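Local coordinates for hypothetical protein Atu0120 (Agrobacterium tumefaciens, PDB 2I6H) that is of unknown function but belongs to the DUF924 family of bacterial proteins, and folds mainly into helices without any strand, at residues H103-D108 with G184-E189; A64-A69 with N96-T101. One frame throughout, in Å; residues are numbered along the deposited sequence.

The two contacts share one connection, the one that leaves helix 80-97 and leads into helix 108-120. In contact 2 its beginning, residues 96-101, meets helix 51-69 through aromatic rings; in contact 1 its continuation, residues 103-108, meets the short helix 183-186 through a selenomethionine and a tyrosine packed on isoleucine and leucine. Their centres lie about 13 Å apart, and the two touch directly: M104 CG lies 3.2 Å from F98 O, and I185 CG2 lies 3.4 Å from T101 C. F98 is thus common ground: its ring belongs to contact 2, while its carbonyl oxygen packs against M104 CG. With the function unknown, the pair is read here as packing, with contact 1 nearer the surface.

Contact 1 (H103-D108 with G184-E189); sequences HMYATD and GILLRE
I185 meets both M104, a selenomethionine, and Y105. Its CD1 methyl approaches M104 CE to 3.3 Å, close for two methyl groups and perhaps a little strained in the model, and the two side chains cross at about a right angle; the bend at chi3 (-60°) turns the CE methyl out of the otherwise extended end of M104. CG2, the other branch of I185, lies at the edge of the tyrosine, near the ring plane and 4.3 Å from Y105 CE2. L186 adds a looser touch, its CD2 4.3 Å from Y105 CD2. Behind this first shell, M104 CB sits over the centre of one face of the Y105 ring, and D108 OD2, which also forms a salt bridge with R95, lies in plane at its edge. The type I turn from Y105 to D108 is closed by D108 N to Y105 O at 3.0 Å. On the other side a Schellman motif ends helix 183-186 at L187, and L186 CD1 rests on one face of the R188 guanidinium, whose charge is paired with E143. The case illustrates apolar packing: no hydrogen bond crosses, and dispersion joins a surface loop to the short helical turn 183-186, while polar bonds shape each side.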
ATOM      1  N   HIS A 103      15.506 -10.421 -17.370  1.00  9.33           N
ATOM      2  CA  HIS A 103      16.160 -10.849 -16.128  1.00  9.90           C
ATOM      3  C   HIS A 103      15.279 -10.537 -14.910  1.00 10.10           C
ATOM      4  O   HIS A 103      15.416 -11.200 -13.904  1.00  8.98           O
ATOM      5  CB  HIS A 103      17.534 -10.218 -15.952  1.00  8.79           C
ATOM      6  CG  HIS A 103      18.528 -10.662 -16.990  1.00 10.62           C
ATOM      7  ND1 HIS A 103      19.032 -11.947 -17.046  1.00 12.41           N
ATOM      8  CD2 HIS A 103      19.063  -9.995 -18.044  1.00 11.82           C
ATOM      9  CE1 HIS A 103      19.896 -12.037 -18.052  1.00 11.90           C
ATOM     10  NE2 HIS A 103      19.917 -10.870 -18.689  1.00  9.90           N
HETATM   11  N   MSE A 104      14.385  -9.562 -15.033  1.00  9.89           N
HETATM   12  CA  MSE A 104      13.503  -9.218 -13.895  1.00 12.57           C
HETATM   13  C   MSE A 104      12.649 -10.419 -13.427  1.00 11.19           C
HETATM   14  O   MSE A 104      12.296 -10.506 -12.216  1.00 12.54           O
HETATM   15  CB  MSE A 104      12.560  -8.092 -14.277  1.00 12.23           C
HETATM   16  CG  MSE A 104      13.120  -6.788 -14.001  1.00 13.91           C
HETATM   17 SE   MSE A 104      11.594  -5.531 -14.376  0.80 24.30          SE
HETATM   18  CE  MSE A 104      11.259  -5.892 -16.181  1.00 18.87           C
ATOM     19  N   TYR A 105      12.356 -11.360 -14.355  1.00 10.47           N
ATOM     20  CA  TYR A 105      11.425 -12.484 -14.076  1.00 10.98           C
ATOM     21  C   TYR A 105      12.122 -13.846 -14.027  1.00 12.00           C
ATOM     22  O   TYR A 105      11.480 -14.867 -13.709  1.00 11.15           O
ATOM     23  CB  TYR A 105      10.290 -12.517 -15.141  1.00 12.31           C
ATOM     24  CG  TYR A 105       9.732 -11.130 -15.389  1.00 13.71           C
ATOM     25  CD1 TYR A 105       9.126 -10.418 -14.346  1.00 13.37           C
ATOM     26  CD2 TYR A 105       9.864 -10.500 -16.627  1.00 15.41           C
ATOM     27  CE1 TYR A 105       8.649  -9.102 -14.526  1.00 15.34           C
ATOM     28  CE2 TYR A 105       9.388  -9.197 -16.811  1.00 14.44           C
ATOM     29  CZ  TYR A 105       8.773  -8.520 -15.759  1.00 14.67           C
ATOM     30  OH  TYR A 105       8.287  -7.243 -15.898  1.00 18.14           O
ATOM     31  N   ALA A 106      13.430 -13.871 -14.353  1.00 10.72           N
ATOM     32  CA  ALA A 106      14.123 -15.146 -14.588  1.00 12.50           C
ATOM     33  C   ALA A 106      14.130 -16.098 -13.387  1.00 12.44           C
ATOM     34  O   ALA A 106      14.090 -17.316 -13.573  1.00 11.32           O
ATOM     35  CB  ALA A 106      15.583 -14.902 -15.088  1.00 13.38           C
ATOM     36  N   THR A 107      14.144 -15.549 -12.171  1.00  9.96           N
ATOM     37  CA  THR A 107      14.201 -16.415 -10.957  1.00 10.41           C
ATOM     38  C   THR A 107      12.853 -16.475 -10.241  1.00  9.73           C
ATOM     39  O   THR A 107      12.775 -16.919  -9.064  1.00  9.84           O
ATOM     40  CB  THR A 107      15.313 -15.941  -9.950  1.00 10.76           C
ATOM     41  OG1 THR A 107      15.169 -14.537  -9.597  1.00  9.11           O
ATOM     42  CG2 THR A 107      16.694 -16.156 -10.544  1.00 11.75           C
ATOM     43  N   ASP A 108      11.798 -15.998 -10.912  1.00  9.12           N
ATOM     44  CA  ASP A 108      10.472 -16.000 -10.260  1.00  9.95           C
ATOM     45  C   ASP A 108       9.985 -17.436  -9.963  1.00 10.32           C
ATOM     46  O   ASP A 108       9.460 -17.677  -8.862  1.00  9.91           O
ATOM     47  CB  ASP A 108       9.431 -15.225 -11.048  1.00 10.57           C
ATOM     48  CG  ASP A 108       9.599 -13.692 -10.913  1.00 10.37           C
ATOM     49  OD1 ASP A 108      10.401 -13.216 -10.075  1.00 12.21           O
ATOM     50  OD2 ASP A 108       8.883 -12.948 -11.630  1.00 13.58           O
ATOM     51  N   GLY A 184       6.193  -6.715 -23.987  1.00 16.39           N
ATOM     52  CA  GLY A 184       7.300  -6.172 -24.787  1.00 17.82           C
ATOM     53  C   GLY A 184       8.604  -6.857 -24.432  1.00 17.88           C
ATOM     54  O   GLY A 184       9.357  -7.320 -25.306  1.00 17.19           O
ATOM     55  N   ILE A 185       8.876  -6.928 -23.131  1.00 18.97           N
ATOM     56  CA  ILE A 185      10.131  -7.494 -22.637  1.00 20.42           C
ATOM     57  C   ILE A 185      10.218  -9.002 -22.972  1.00 20.58           C
ATOM     58  O   ILE A 185      11.303  -9.549 -23.238  1.00 21.81           O
ATOM     59  CB  ILE A 185      10.224  -7.317 -21.092  1.00 20.47           C
ATOM     60  CG1 ILE A 185      10.437  -5.849 -20.739  1.00 21.64           C
ATOM     61  CG2 ILE A 185      11.353  -8.171 -20.502  1.00 21.81           C
ATOM     62  CD1 ILE A 185      10.075  -5.537 -19.265  1.00 22.39           C
ATOM     63  N   LEU A 186       9.077  -9.674 -22.937  1.00 20.14           N
ATOM     64  CA  LEU A 186       9.051 -11.112 -23.193  1.00 21.21           C
ATOM     65  C   LEU A 186       8.766 -11.477 -24.652  1.00 21.51           C
ATOM     66  O   LEU A 186       8.651 -12.664 -24.977  1.00 22.94           O
ATOM     67  CB  LEU A 186       8.045 -11.796 -22.276  1.00 21.39           C
ATOM     68  CG  LEU A 186       8.423 -11.753 -20.770  1.00 21.28           C
ATOM     69  CD1 LEU A 186       7.298 -12.388 -19.991  1.00 20.71           C
ATOM     70  CD2 LEU A 186       9.777 -12.433 -20.413  1.00 21.44           C
ATOM     71  N   LEU A 187       8.598 -10.475 -25.514  1.00 20.25           N
ATOM     72  CA  LEU A 187       8.348 -10.728 -26.948  1.00 19.94           C
ATOM     73  C   LEU A 187       7.079 -11.561 -27.192  1.00 21.17           C
ATOM     74  O   LEU A 187       7.056 -12.445 -28.061  1.00 21.19           O
ATOM     75  CB  LEU A 187       9.592 -11.364 -27.635  1.00 19.72           C
ATOM     76  CG  LEU A 187      10.828 -10.476 -27.794  1.00 19.06           C
ATOM     77  CD1 LEU A 187      11.648 -10.435 -26.525  1.00 23.51           C
ATOM     78  CD2 LEU A 187      11.726 -11.008 -28.910  1.00 19.85           C
ATOM     79  N   ARG A 188       6.029 -11.260 -26.426  1.00 21.30           N
ATOM     80  CA  ARG A 188       4.714 -11.866 -26.601  1.00 23.19           C
ATOM     81  C   ARG A 188       3.824 -10.932 -27.369  1.00 24.83           C
ATOM     82  O   ARG A 188       3.899  -9.706 -27.227  1.00 25.92           O
ATOM     83  CB  ARG A 188       4.051 -12.142 -25.234  1.00 22.80           C
ATOM     84  CG  ARG A 188       4.993 -12.769 -24.270  1.00 23.14           C
ATOM     85  CD  ARG A 188       4.303 -13.331 -23.035  1.00 23.68           C
ATOM     86  NE  ARG A 188       3.808 -12.315 -22.111  1.00 19.21           N
ATOM     87  CZ  ARG A 188       3.695 -12.528 -20.795  1.00 19.73           C
ATOM     88  NH1 ARG A 188       3.226 -11.572 -19.998  1.00 16.49           N
ATOM     89  NH2 ARG A 188       4.072 -13.701 -20.273  1.00 15.93           N
ATOM     90  N   GLU A 189       2.947 -11.531 -28.164  1.00 26.75           N
ATOM     91  CA  GLU A 189       1.993 -10.784 -28.963  0.50 27.70           C
ATOM     92  C   GLU A 189       0.847 -10.296 -28.081  1.00 27.13           C
ATOM     93  O   GLU A 189       0.158 -11.085 -27.448  1.00 27.48           O
ATOM     94  CB  GLU A 189       1.461 -11.652 -30.107  0.50 27.61           C
ATOM     95  CG  GLU A 189       2.530 -12.139 -31.082  0.50 29.29           C
ATOM     96  CD  GLU A 189       1.937 -12.881 -32.264  0.50 30.00           C
ATOM     97  OE1 GLU A 189       1.146 -12.268 -33.019  0.50 32.86           O
ATOM     98  OE2 GLU A 189       2.261 -14.081 -32.437  0.50 33.80           O
TER

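Contact 2 (A64-A69 with N96-T101); sequences AHFAAA and NCFRGT
The F98 ring points its edge at the face of the H65 imidazole, a T-shaped pair with centroids of the two rings 5.3 Å apart and planes at 74°. At that same edge, near the plane of the F98 ring, F66 also arrives: F66 CE2 is 4.1 Å from F98 CZ. The two helix residues touch each other as well, for one corner of the imidazole reaches over the rim of one F66 face, while F66 CD2 sits in plane at the imidazole edge. Three rings therefore gather at one point, and the phenylalanine from the loop fits its outer end against two consecutive residues of helix 51-69. Their first torsions differ: in H65 CG stands anti to the backbone N (chi1 175°), which carries the imidazole out to meet F98, whereas in F66 CG lies beside the backbone N (chi1 -77°) and the ring swings across to join it. H65 is buried further by F93, whose ring meets the imidazole nearly parallel, and by P94 and T107.

The turn that follows probably helps to fix F98, since T101 holds its carbonyl oxygen. F98 is the first residue to leave the geometry of helix 80-97 and begins a type II turn running to T101, with G100 taking a positive phi. T101 OG1 donates to F98 O at 2.8 Å, tilted out of the carbonyl plane, and T101 N adds a weak bond to the same oxygen. Farther out, D54 of helix 51-69 receives N96 and forms a salt bridge with R99, polar ties on either side of F98 in sequence. The contact itself is dispersive, probably with some electrostatic gain from ring hydrogens facing the imidazole, and illustrates how rings pack a helix exit against another helix.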
ATOM      1  N   ALA A  64      25.409 -12.768  -4.220  1.00 11.06           N
ATOM      2  CA  ALA A  64      24.455 -13.569  -3.465  1.00 10.51           C
ATOM      3  C   ALA A  64      23.271 -13.976  -4.347  1.00 10.20           C
ATOM      4  O   ALA A  64      22.828 -15.151  -4.286  1.00  8.61           O
ATOM      5  CB  ALA A  64      23.991 -12.821  -2.233  1.00 10.23           C
ATOM      6  N   HIS A  65      22.771 -13.031  -5.169  1.00  9.51           N
ATOM      7  CA  HIS A  65      21.658 -13.352  -6.071  1.00  9.33           C
ATOM      8  C   HIS A  65      22.030 -14.552  -6.935  1.00  9.94           C
ATOM      9  O   HIS A  65      21.233 -15.519  -7.071  1.00  9.23           O
ATOM     10  CB  HIS A  65      21.281 -12.200  -7.014  1.00  9.07           C
ATOM     11  CG  HIS A  65      20.217 -12.601  -8.000  1.00  8.98           C
ATOM     12  ND1 HIS A  65      20.488 -12.954  -9.315  1.00 13.31           N
ATOM     13  CD2 HIS A  65      18.887 -12.775  -7.831  1.00  6.44           C
ATOM     14  CE1 HIS A  65      19.345 -13.272  -9.917  1.00  7.20           C
ATOM     15  NE2 HIS A  65      18.364 -13.180  -9.033  1.00 13.35           N
ATOM     16  N   PHE A  66      23.207 -14.456  -7.554  1.00  9.68           N
ATOM     17  CA  PHE A  66      23.639 -15.508  -8.467  1.00 10.26           C
ATOM     18  C   PHE A  66      23.865 -16.860  -7.783  1.00  9.40           C
ATOM     19  O   PHE A  66      23.495 -17.905  -8.338  1.00  9.71           O
ATOM     20  CB  PHE A  66      24.778 -15.035  -9.365  1.00  9.77           C
ATOM     21  CG  PHE A  66      24.278 -14.155 -10.491  1.00  7.91           C
ATOM     22  CD1 PHE A  66      23.839 -14.732 -11.708  1.00 10.05           C
ATOM     23  CD2 PHE A  66      24.184 -12.786 -10.317  1.00  8.20           C
ATOM     24  CE1 PHE A  66      23.312 -13.922 -12.751  1.00 11.54           C
ATOM     25  CE2 PHE A  66      23.693 -11.978 -11.353  1.00 10.73           C
ATOM     26  CZ  PHE A  66      23.245 -12.531 -12.546  1.00 10.09           C
ATOM     27  N   ALA A  67      24.398 -16.824  -6.571  1.00 10.90           N
ATOM     28  CA  ALA A  67      24.595 -18.052  -5.772  1.00  9.94           C
ATOM     29  C   ALA A  67      23.233 -18.707  -5.510  1.00 10.19           C
ATOM     30  O   ALA A  67      23.065 -19.919  -5.667  1.00 10.31           O
ATOM     31  CB  ALA A  67      25.307 -17.748  -4.437  1.00 11.98           C
ATOM     32  N   ALA A  68      22.271 -17.909  -5.078  1.00  9.16           N
ATOM     33  CA  ALA A  68      20.902 -18.432  -4.840  1.00  9.79           C
ATOM     34  C   ALA A  68      20.334 -19.054  -6.128  1.00  9.03           C
ATOM     35  O   ALA A  68      19.759 -20.142  -6.094  1.00  8.49           O
ATOM     36  CB  ALA A  68      19.994 -17.322  -4.347  1.00  9.28           C
ATOM     37  N   ALA A  69      20.474 -18.338  -7.259  1.00  8.96           N
ATOM     38  CA  ALA A  69      19.979 -18.796  -8.573  1.00 10.13           C
ATOM     39  C   ALA A  69      20.715 -20.061  -9.038  1.00  9.68           C
ATOM     40  O   ALA A  69      20.158 -20.834  -9.797  1.00 10.05           O
ATOM     41  CB  ALA A  69      20.127 -17.669  -9.622  1.00  9.33           C
ATOM     42  N   ASN A  96      14.571  -4.679  -8.463  1.00 10.51           N
ATOM     43  CA  ASN A  96      15.384  -3.480  -8.247  1.00 11.84           C
ATOM     44  C   ASN A  96      16.519  -3.354  -9.250  1.00 11.78           C
ATOM     45  O   ASN A  96      16.847  -2.232  -9.679  1.00 12.16           O
ATOM     46  CB  ASN A  96      16.015  -3.483  -6.850  1.00 11.06           C
ATOM     47  CG  ASN A  96      14.995  -3.317  -5.746  1.00 14.00           C
ATOM     48  OD1 ASN A  96      14.528  -4.320  -5.156  1.00 12.91           O
ATOM     49  ND2 ASN A  96      14.588  -2.045  -5.494  1.00 14.34           N
ATOM     50  N   CYS A  97      17.147  -4.474  -9.593  1.00 11.12           N
ATOM     51  CA  CYS A  97      18.474  -4.422 -10.221  1.00 11.36           C
ATOM     52  C   CYS A  97      18.537  -4.829 -11.679  1.00 11.67           C
ATOM     53  O   CYS A  97      19.594  -4.629 -12.313  1.00 11.82           O
ATOM     54  CB  CYS A  97      19.494  -5.245  -9.406  1.00 10.04           C
ATOM     55  SG  CYS A  97      19.598  -4.641  -7.665  1.00 14.95           S
ATOM     56  N   PHE A  98      17.458  -5.426 -12.200  1.00 11.23           N
ATOM     57  CA  PHE A  98      17.462  -5.862 -13.614  1.00 11.58           C
ATOM     58  C   PHE A  98      16.323  -5.202 -14.419  1.00 12.06           C
ATOM     59  O   PHE A  98      15.846  -5.766 -15.409  1.00 11.67           O
ATOM     60  CB  PHE A  98      17.335  -7.390 -13.750  1.00 10.65           C
ATOM     61  CG  PHE A  98      18.363  -8.186 -13.016  1.00 10.18           C
ATOM     62  CD1 PHE A  98      19.729  -7.817 -12.992  1.00 11.28           C
ATOM     63  CD2 PHE A  98      17.974  -9.360 -12.377  1.00 10.02           C
ATOM     64  CE1 PHE A  98      20.687  -8.622 -12.315  1.00 10.20           C
ATOM     65  CE2 PHE A  98      18.908 -10.184 -11.721  1.00  8.51           C
ATOM     66  CZ  PHE A  98      20.260  -9.841 -11.700  1.00  9.54           C
ATOM     67  N   ARG A  99      15.934  -3.994 -14.004  1.00 11.87           N
ATOM     68  CA  ARG A  99      14.755  -3.300 -14.537  1.00 12.55           C
ATOM     69  C   ARG A  99      14.768  -3.231 -16.063  1.00 11.69           C
ATOM     70  O   ARG A  99      15.825  -3.069 -16.648  1.00 12.58           O
ATOM     71  CB  ARG A  99      14.679  -1.874 -13.987  1.00 12.76           C
ATOM     72  CG  ARG A  99      14.353  -1.790 -12.515  1.00 14.73           C
ATOM     73  CD  ARG A  99      14.369  -0.327 -12.042  1.00 14.01           C
ATOM     74  NE  ARG A  99      14.328  -0.232 -10.581  1.00 15.32           N
ATOM     75  CZ  ARG A  99      13.228  -0.325  -9.831  1.00 15.54           C
ATOM     76  NH1 ARG A  99      12.025  -0.556 -10.370  1.00 15.71           N
ATOM     77  NH2 ARG A  99      13.333  -0.221  -8.501  1.00 16.19           N
ATOM     78  N   GLY A 100      13.597  -3.392 -16.681  1.00 11.78           N
ATOM     79  CA  GLY A 100      13.484  -3.217 -18.139  1.00 11.28           C
ATOM     80  C   GLY A 100      13.969  -4.387 -18.971  1.00 10.63           C
ATOM     81  O   GLY A 100      14.024  -4.287 -20.213  1.00 11.59           O
ATOM     82  N   THR A 101      14.323  -5.497 -18.310  1.00 10.39           N
ATOM     83  CA  THR A 101      14.824  -6.699 -18.982  1.00 11.23           C
ATOM     84  C   THR A 101      14.140  -7.984 -18.536  1.00 11.56           C
ATOM     85  O   THR A 101      13.536  -8.046 -17.439  1.00 11.60           O
ATOM     86  CB  THR A 101      16.372  -6.914 -18.803  1.00  9.64           C
ATOM     87  OG1 THR A 101      16.655  -7.442 -17.503  1.00 10.03           O
ATOM     88  CG2 THR A 101      17.161  -5.611 -19.005  1.00  9.47           C
TER